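PDB 2J1L: Rho-related gtp-binding protein RHOD from Homo sapiens, which belongs to the Rho branch of the Ras family of small guanine-nucleotide-binding proteins and is modelled here with GDP and a magnesium ion. Local coordinates for residues A[108-113]-A[142-147]; A[168-173]-A[183-188]; A[147-152]-A[189-194]. All blocks are in the same frame, centred on the assembly; numbering follows the deposited sequence.

Interaction 1 (A[108-113]-A[142-147]); sequences VLLLCF and IVVGCK. With GDP (guanosine-5'-diphosphate), chain B.
V108 to F113 and I142 to C146 run side by side as parallel strands, paired from L110 with I142 to F113 with G145, and their axes are turned by 32°. Five backbone hydrogen bonds join them. L109 O accepts from I142 N, and I142 O from L111 N. L111 O then accepts from V144 N, V144 O from F113 N, and F113 O from C146 N. The last is the shortest of the five, with C146 N 2.7 Å from F113 O.

L110, C112, I142 and V144 share one face of the sheet. L110 and I142 lie alongside each other and point the same way, with L110 CD2 3.6 Å from I142 CB. CB of L110 meets V144 CG2, two residues beyond I142, at 4.0 Å. Helix 196-209 covers this face through V199 and F200.

The two strands are the ends of a beta-alpha-beta unit, strand 106-114, helix 118-135 and strand 141-146, in the central sheet of the Ras-like fold. The crossover helix covers the other face, where W128 meets L111 and I124 meets F113.

That second face carries L111, V143, F113 and G145. CG of F113 sits between its backbone N and carbonyl carbon (chi1 69°), which swings the ring across to the neighbouring strand. There G145 CA lies over one ring face as a CH-pi contact, 4.0 Å from the centroid. V143 CG1 comes in at the ring edge, in the plane, 3.5 Å from F113 CE1. Further along, on the face of L110, C146 SG approaches C112 CB at 4.2 Å.

Interaction 2 (A[168-173]-A[183-188]); sequences VTYHRG and VAYLEC
This is an aromatic contact, with no hydrogen bond across it, between the first turn of helix 170-179 and strand 184-187 at the edge of the sheet. Y170 and Y185 form a T-shaped (edge-to-face) pair. The edge of Y185 points at the face of Y170, with the ring planes at 84° and the centroids 5.4 Å apart. One face of Y185 is taken by G173. Its CA makes a CH-pi contact 3.9 Å from the Y185 centroid, so the helix backbone lies directly on the ring.

E187 holds the far end of Y185. Y185 OH donates to E187 OE2 at 2.6 Å, on the anti lone pair of that oxygen. R151 NH1 makes a salt bridge to the same OE2. The carboxylate also reaches the start of the helix, where OE2 of E187 is 3.4 Å from Y170 CA. E187 OE1 lies at the edge of the Y170 ring, 3.6 Å from CD2. CG of Y170 is anti to its backbone N (chi1 -171°), which brings the ring beside E187.

The helix that precedes edge strand 184-187, the last strand of the sheet, lies against that strand as in the Ras-like fold.

Interaction 3 (A[147-152]-A[189-194]); sequences KTDLRK and SARLHD. With GDP (guanosine-5'-diphosphate), chain B.
D149 and S189 meet at the guanine end of the GDP pocket, where two base-recognition loops come together. K147 and D149 match the Lys and Asp of the N/TKxD motif, with C146 in place of the Asn or Thr. S189 and A190 match the Ser-Ala of the SAK motif, and R191 stands at the position of its lysine.

The carboxylate of D149 grips the base edge with both oxygens. OD1 of D149 accepts from GDP N1 at 2.9 Å, and OD2 of D149 accepts from GDP N2 at 3.0 Å. The serine fixes this group from the other loop. S189 OG donates to D149 OD1 at 2.6 Å, from above the carboxylate plane (56° out of it). Thus D149 OD1 takes bonds from both the base and the serine. S189 OG in turn accepts from L192 N at 3.3 Å, an ST motif that ties the hydroxyl to its own loop. With OG anti to the backbone N (chi1 175°), the hydroxyl is carried over to D149. L192 CD1 packs on D149 CB at 3.7 Å.

R191 N donates to GDP O6 at 3.1 Å, so the second loop reads the carbonyl of the base. A water also links the loops, accepting from K147 N and A190 N.

K147 stretches along one face of the guanine, with its CD 3.5 Å from GDP C4. CB of R191 lies on the opposite side of the base, 3.5 Å from GDP N1. K147 NZ makes a weak hydrogen bond to GDP O4'. Its main partner is D114, through a salt bridge, and it also bonds to G44 O of the phosphate-binding loop.

An aspartate on N1 and N2, backed by a serine, is characteristic of the guanine site of Ras-like GTP-binding proteins.

Interaction 1 lies at the core of the chain, and the other two lie further out. Interactions 1 and 2 share the central sheet. Strand 141-146 is paired with strand 106-114 on one side and strand 184-187 on the other, and the centres are about 9 Å apart. Interaction 3 lies beyond the ends of strands 141-146 and 184-187, about 14 Å from interaction 1 and 13 Å from interaction 2. It shares K147 with interaction 1. Along the chain interaction 1 closes first, and interaction 2 is nested inside the loop closed by interaction 3. R151 joins interaction 3 to interaction 2. The sheet thus carries both base-binding loops to GDP.

Interaction 1 (A[108-113]-A[142-147])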
# COMPACT_ATOMS: atom_id res chain seq x y z
N VAL A 108 -6.26 -9.81 -0.09
CA VAL A 108 -5.37 -8.99 -0.90
C VAL A 108 -4.36 -8.29 0.00
O VAL A 108 -4.67 -7.91 1.14
CB VAL A 108 -6.13 -7.94 -1.75
CG1 VAL A 108 -6.93 -6.99 -0.88
CG2 VAL A 108 -5.17 -7.17 -2.66
N LEU A 109 -3.15 -8.16 -0.51
CA LEU A 109 -2.02 -7.61 0.22
C LEU A 109 -1.65 -6.30 -0.42
O LEU A 109 -1.53 -6.23 -1.65
CB LEU A 109 -0.82 -8.52 0.09
CG LEU A 109 -0.71 -9.71 1.03
CD1 LEU A 109 0.41 -10.56 0.52
CD2 LEU A 109 -0.46 -9.27 2.47
N LEU A 110 -1.49 -5.27 0.41
CA LEU A 110 -1.00 -3.99 -0.04
C LEU A 110 0.40 -3.85 0.49
O LEU A 110 0.60 -3.67 1.68
CB LEU A 110 -1.87 -2.85 0.49
CG LEU A 110 -3.37 -2.89 0.16
CD1 LEU A 110 -4.08 -1.63 0.73
CD2 LEU A 110 -3.60 -2.99 -1.35
N LEU A 111 1.37 -3.99 -0.41
CA LEU A 111 2.77 -3.74 -0.12
C LEU A 111 3.03 -2.24 -0.26
O LEU A 111 3.08 -1.74 -1.37
CB LEU A 111 3.66 -4.51 -1.08
CG LEU A 111 3.63 -6.03 -1.02
CD1 LEU A 111 4.98 -6.61 -1.53
CD2 LEU A 111 3.32 -6.56 0.39
N CYS A 112 3.24 -1.56 0.86
CA CYS A 112 3.34 -0.10 0.92
C CYS A 112 4.77 0.41 1.01
O CYS A 112 5.61 -0.18 1.67
CB CYS A 112 2.60 0.40 2.17
SG CYS A 112 0.84 0.03 2.14
N PHE A 113 5.03 1.54 0.36
CA PHE A 113 6.29 2.24 0.60
C PHE A 113 6.11 3.76 0.55
O PHE A 113 5.16 4.25 -0.04
CB PHE A 113 7.34 1.80 -0.40
CG PHE A 113 7.05 2.24 -1.80
CD1 PHE A 113 6.27 1.46 -2.64
CD2 PHE A 113 7.57 3.44 -2.27
CE1 PHE A 113 6.02 1.86 -3.93
CE2 PHE A 113 7.32 3.84 -3.56
CZ PHE A 113 6.54 3.05 -4.39
N ILE A 142 -1.10 -5.66 -4.47
CA ILE A 142 -1.06 -4.32 -5.00
C ILE A 142 0.09 -3.58 -4.32
O ILE A 142 0.19 -3.60 -3.09
CB ILE A 142 -2.31 -3.55 -4.64
CG1 ILE A 142 -3.52 -4.11 -5.35
CG2 ILE A 142 -2.15 -2.08 -4.97
CD1 ILE A 142 -4.78 -3.38 -4.95
N VAL A 143 0.93 -2.90 -5.10
CA VAL A 143 1.97 -2.03 -4.56
C VAL A 143 1.39 -0.66 -4.40
O VAL A 143 0.84 -0.13 -5.36
CB VAL A 143 3.18 -1.92 -5.52
CG1 VAL A 143 4.16 -0.82 -5.06
CG2 VAL A 143 3.90 -3.26 -5.62
N VAL A 144 1.52 -0.06 -3.21
CA VAL A 144 0.95 1.24 -2.97
C VAL A 144 2.08 2.21 -2.63
O VAL A 144 2.81 1.99 -1.68
CB VAL A 144 -0.12 1.21 -1.79
CG1 VAL A 144 -0.75 2.62 -1.54
CG2 VAL A 144 -1.21 0.18 -2.08
N GLY A 145 2.24 3.27 -3.40
CA GLY A 145 3.19 4.33 -3.03
C GLY A 145 2.54 5.40 -2.18
O GLY A 145 1.59 6.01 -2.62
N CYS A 146 3.05 5.62 -0.97
CA CYS A 146 2.45 6.54 0.00
C CYS A 146 3.19 7.90 0.14
O CYS A 146 4.35 8.04 -0.24
CB CYS A 146 2.43 5.89 1.37
SG CYS A 146 1.45 4.33 1.45
N LYS A 147 2.49 8.88 0.73
CA LYS A 147 3.04 10.21 0.95
C LYS A 147 3.44 10.91 -0.35
O LYS A 147 4.44 11.64 -0.39
CB LYS A 147 4.25 10.14 1.88
CG LYS A 147 4.11 9.24 3.08
CD LYS A 147 5.12 9.66 4.16
CE LYS A 147 5.38 8.57 5.17
NZ LYS A 147 6.73 8.72 5.80
PB GDP B . 3.57 3.41 9.58
O1B GDP B . 2.17 3.23 10.06
O2B GDP B . 3.86 2.61 8.35
O3B GDP B . 4.52 3.00 10.68
O3A GDP B . 3.76 4.94 9.20
PA GDP B . 2.77 6.02 9.90
O1A GDP B . 1.36 5.97 9.36
O2A GDP B . 2.73 5.75 11.38
O5' GDP B . 3.44 7.44 9.50
C5' GDP B . 4.84 7.66 9.64
C4' GDP B . 5.16 9.14 9.49
O4' GDP B . 4.86 9.66 8.18
C3' GDP B . 4.31 9.97 10.45
O3' GDP B . 4.98 11.21 10.76
C2' GDP B . 3.10 10.32 9.65
O2' GDP B . 2.45 11.49 10.11
C1' GDP B . 3.74 10.58 8.32
N9 GDP B . 2.78 10.38 7.23
C8 GDP B . 1.89 9.38 7.06
N7 GDP B . 1.21 9.56 5.89
C5 GDP B . 1.67 10.69 5.32
C6 GDP B . 1.39 11.43 4.10
O6 GDP B . 0.52 11.05 3.26
N1 GDP B . 2.11 12.55 3.91
C2 GDP B . 3.04 12.99 4.77
N2 GDP B . 3.71 14.13 4.50
N3 GDP B . 3.36 12.35 5.92
C4 GDP B . 2.70 11.22 6.21

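Interaction 2 (A[168-173]-A[183-188])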
# COMPACT_ATOMS: atom_id res chain seq x y z
N VAL A 168 10.85 8.39 -5.82
CA VAL A 168 10.34 7.32 -6.67
C VAL A 168 9.23 7.91 -7.53
O VAL A 168 8.31 8.49 -7.00
CB VAL A 168 9.82 6.13 -5.81
CG1 VAL A 168 9.41 4.93 -6.69
CG2 VAL A 168 10.87 5.72 -4.77
N THR A 169 9.35 7.82 -8.85
CA THR A 169 8.31 8.34 -9.74
C THR A 169 7.24 7.27 -10.00
O THR A 169 7.46 6.09 -9.74
CB THR A 169 8.87 8.81 -11.08
OG1 THR A 169 9.60 7.73 -11.68
CG2 THR A 169 9.78 10.01 -10.90
N TYR A 170 6.08 7.70 -10.48
CA TYR A 170 5.01 6.78 -10.86
C TYR A 170 5.55 5.66 -11.75
O TYR A 170 5.39 4.47 -11.42
CB TYR A 170 3.90 7.54 -11.60
CG TYR A 170 2.66 6.71 -11.85
CD1 TYR A 170 2.58 5.85 -12.95
CD2 TYR A 170 1.56 6.80 -11.00
CE1 TYR A 170 1.43 5.10 -13.18
CE2 TYR A 170 0.41 6.05 -11.22
CZ TYR A 170 0.36 5.20 -12.32
OH TYR A 170 -0.78 4.45 -12.53
N HIS A 171 6.19 6.03 -12.85
CA HIS A 171 6.64 5.05 -13.84
C HIS A 171 7.49 3.98 -13.17
O HIS A 171 7.31 2.78 -13.40
CB HIS A 171 7.43 5.74 -14.96
CG HIS A 171 8.07 4.80 -15.93
ND1 HIS A 171 7.34 4.05 -16.83
CD2 HIS A 171 9.37 4.51 -16.17
CE1 HIS A 171 8.16 3.33 -17.58
NE2 HIS A 171 9.40 3.59 -17.20
N ARG A 172 8.40 4.42 -12.31
CA ARG A 172 9.29 3.52 -11.61
C ARG A 172 8.54 2.62 -10.61
O ARG A 172 8.82 1.43 -10.50
CB ARG A 172 10.41 4.33 -10.94
CG ARG A 172 11.19 3.57 -9.89
CD ARG A 172 12.64 4.04 -9.79
NE ARG A 172 13.45 3.52 -10.88
CZ ARG A 172 13.77 2.23 -11.07
NH1 ARG A 172 14.54 1.91 -12.11
NH2 ARG A 172 13.34 1.27 -10.25
N GLY A 173 7.57 3.21 -9.90
CA GLY A 173 6.65 2.44 -9.04
C GLY A 173 5.94 1.34 -9.81
O GLY A 173 5.73 0.25 -9.30
N VAL A 183 -0.73 -7.14 -9.02
CA VAL A 183 -1.85 -6.90 -9.91
C VAL A 183 -2.04 -5.42 -10.27
O VAL A 183 -2.68 -5.10 -11.26
CB VAL A 183 -3.15 -7.47 -9.31
CG1 VAL A 183 -4.34 -7.12 -10.18
CG2 VAL A 183 -3.03 -8.97 -9.16
N ALA A 184 -1.47 -4.51 -9.48
CA ALA A 184 -1.55 -3.08 -9.78
C ALA A 184 -0.57 -2.27 -8.94
O ALA A 184 -0.03 -2.73 -7.93
CB ALA A 184 -2.95 -2.59 -9.54
N TYR A 185 -0.38 -1.03 -9.37
CA TYR A 185 0.35 -0.04 -8.61
C TYR A 185 -0.50 1.20 -8.48
O TYR A 185 -1.04 1.70 -9.46
CB TYR A 185 1.68 0.30 -9.27
CG TYR A 185 2.33 1.51 -8.64
CD1 TYR A 185 3.08 1.40 -7.49
CD2 TYR A 185 2.18 2.78 -9.19
CE1 TYR A 185 3.64 2.51 -6.90
CE2 TYR A 185 2.75 3.89 -8.61
CZ TYR A 185 3.47 3.75 -7.48
OH TYR A 185 4.03 4.85 -6.92
N LEU A 186 -0.60 1.70 -7.26
CA LEU A 186 -1.40 2.87 -6.96
C LEU A 186 -0.62 3.77 -6.04
O LEU A 186 0.32 3.35 -5.38
CB LEU A 186 -2.68 2.44 -6.28
CG LEU A 186 -3.57 1.48 -7.08
CD1 LEU A 186 -4.39 0.57 -6.14
CD2 LEU A 186 -4.44 2.27 -8.04
N GLU A 187 -1.04 5.02 -6.00
CA GLU A 187 -0.41 6.05 -5.19
C GLU A 187 -1.45 6.88 -4.50
O GLU A 187 -2.55 7.10 -5.03
CB GLU A 187 0.35 7.00 -6.08
CG GLU A 187 1.56 6.43 -6.66
CD GLU A 187 2.31 7.45 -7.48
OE1 GLU A 187 1.74 8.51 -7.80
OE2 GLU A 187 3.49 7.19 -7.80
N CYS A 188 -1.07 7.40 -3.34
CA CYS A 188 -1.97 8.23 -2.56
C CYS A 188 -1.18 9.08 -1.60
O CYS A 188 0.00 8.84 -1.36
CB CYS A 188 -2.89 7.34 -1.76
SG CYS A 188 -1.96 6.25 -0.70

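Interaction 3 (A[147-152]-A[189-194])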
# COMPACT_ATOMS: atom_id res chain seq x y z
N LYS A 147 2.49 8.88 0.73
CA LYS A 147 3.04 10.21 0.95
C LYS A 147 3.44 10.91 -0.35
O LYS A 147 4.44 11.64 -0.39
CB LYS A 147 4.25 10.14 1.88
CG LYS A 147 4.11 9.24 3.08
CD LYS A 147 5.12 9.66 4.16
CE LYS A 147 5.38 8.57 5.17
NZ LYS A 147 6.73 8.72 5.80
N THR A 148 2.64 10.73 -1.41
CA THR A 148 2.95 11.34 -2.72
C THR A 148 3.01 12.88 -2.67
O THR A 148 3.57 13.52 -3.57
CB THR A 148 1.92 10.93 -3.79
OG1 THR A 148 0.60 11.31 -3.36
CG2 THR A 148 1.96 9.41 -4.03
N ASP A 149 2.46 13.46 -1.62
CA ASP A 149 2.54 14.91 -1.43
C ASP A 149 3.99 15.39 -1.24
O ASP A 149 4.31 16.55 -1.56
CB ASP A 149 1.68 15.34 -0.24
CG ASP A 149 2.04 14.62 1.04
OD1 ASP A 149 1.84 13.37 1.11
OD2 ASP A 149 2.53 15.29 1.97
N LEU A 150 4.85 14.50 -0.76
CA LEU A 150 6.24 14.87 -0.43
C LEU A 150 7.21 14.98 -1.62
O LEU A 150 8.34 15.44 -1.45
CB LEU A 150 6.80 13.91 0.63
CG LEU A 150 6.13 14.03 2.01
CD1 LEU A 150 6.87 13.16 3.05
CD2 LEU A 150 6.08 15.48 2.45
N ARG A 151 6.78 14.58 -2.82
CA ARG A 151 7.52 14.88 -4.05
C ARG A 151 7.60 16.39 -4.27
O ARG A 151 8.63 16.90 -4.70
CB ARG A 151 6.86 14.28 -5.27
CG ARG A 151 6.78 12.78 -5.27
CD ARG A 151 6.46 12.26 -6.66
NE ARG A 151 6.44 10.80 -6.66
CZ ARG A 151 5.38 10.04 -6.94
NH1 ARG A 151 5.51 8.73 -6.90
NH2 ARG A 151 4.21 10.56 -7.24
N LYS A 152 6.50 17.09 -4.00
CA LYS A 152 6.50 18.55 -4.07
C LYS A 152 7.51 19.16 -3.06
O LYS A 152 8.01 20.26 -3.29
CB LYS A 152 5.09 19.12 -3.87
CG LYS A 152 4.19 19.01 -5.10
N SER A 189 -1.85 10.10 -1.08
CA SER A 189 -1.35 10.88 0.03
C SER A 189 -2.42 10.86 1.11
O SER A 189 -3.52 11.36 0.89
CB SER A 189 -1.09 12.33 -0.40
OG SER A 189 -0.72 13.13 0.71
N ALA A 190 -2.11 10.27 2.26
CA ALA A 190 -3.04 10.29 3.37
C ALA A 190 -3.18 11.71 3.90
O ALA A 190 -4.23 12.10 4.40
CB ALA A 190 -2.58 9.35 4.45
N ARG A 191 -2.12 12.50 3.77
CA ARG A 191 -2.12 13.88 4.25
C ARG A 191 -3.15 14.76 3.53
O ARG A 191 -3.83 15.55 4.17
CB ARG A 191 -0.73 14.50 4.10
CG ARG A 191 -0.64 15.97 4.55
CD ARG A 191 -0.84 16.09 6.05
NE ARG A 191 0.34 15.61 6.78
CZ ARG A 191 1.23 16.38 7.41
NH1 ARG A 191 1.09 17.70 7.45
NH2 ARG A 191 2.27 15.81 8.02
N LEU A 192 -3.24 14.63 2.21
CA LEU A 192 -4.17 15.43 1.41
C LEU A 192 -5.45 14.69 1.09
O LEU A 192 -6.19 15.10 0.20
CB LEU A 192 -3.50 15.84 0.10
CG LEU A 192 -2.15 16.56 0.17
CD1 LEU A 192 -1.60 16.80 -1.24
CD2 LEU A 192 -2.26 17.87 0.95
N HIS A 193 -5.72 13.59 1.79
CA HIS A 193 -6.81 12.67 1.43
C HIS A 193 -6.88 12.48 -0.08
O HIS A 193 -7.94 12.58 -0.68
CB HIS A 193 -8.16 13.20 1.92
CG HIS A 193 -8.27 13.38 3.41
ND1 HIS A 193 -7.27 13.94 4.17
CD2 HIS A 193 -9.30 13.13 4.26
CE1 HIS A 193 -7.66 14.00 5.44
NE2 HIS A 193 -8.89 13.51 5.51
N ASP A 194 -5.74 12.23 -0.70
CA ASP A 194 -5.66 12.13 -2.15
C ASP A 194 -5.57 10.66 -2.56
O ASP A 194 -4.58 9.99 -2.32
CB ASP A 194 -4.45 12.93 -2.65
CG ASP A 194 -4.28 12.89 -4.17
OD1 ASP A 194 -5.24 12.53 -4.89
OD2 ASP A 194 -3.17 13.24 -4.63
PB GDP B . 3.57 3.41 9.58
O1B GDP B . 2.17 3.23 10.06
O2B GDP B . 3.86 2.61 8.35
O3B GDP B . 4.52 3.00 10.68
O3A GDP B . 3.76 4.94 9.20
PA GDP B . 2.77 6.02 9.90
O1A GDP B . 1.36 5.97 9.36
O2A GDP B . 2.73 5.75 11.38
O5' GDP B . 3.44 7.44 9.50
C5' GDP B . 4.84 7.66 9.64
C4' GDP B . 5.16 9.14 9.49
O4' GDP B . 4.86 9.66 8.18
C3' GDP B . 4.31 9.97 10.45
O3' GDP B . 4.98 11.21 10.76
C2' GDP B . 3.10 10.32 9.65
O2' GDP B . 2.45 11.49 10.11
C1' GDP B . 3.74 10.58 8.32
N9 GDP B . 2.78 10.38 7.23
C8 GDP B . 1.89 9.38 7.06
N7 GDP B . 1.21 9.56 5.89
C5 GDP B . 1.67 10.69 5.32
C6 GDP B . 1.39 11.43 4.10
O6 GDP B . 0.52 11.05 3.26
N1 GDP B . 2.11 12.55 3.91
C2 GDP B . 3.04 12.99 4.77
N2 GDP B . 3.71 14.13 4.50
N3 GDP B . 3.36 12.35 5.92
C4 GDP B . 2.70 11.22 6.21
O HOH W 1 -0.10 8.01 1.66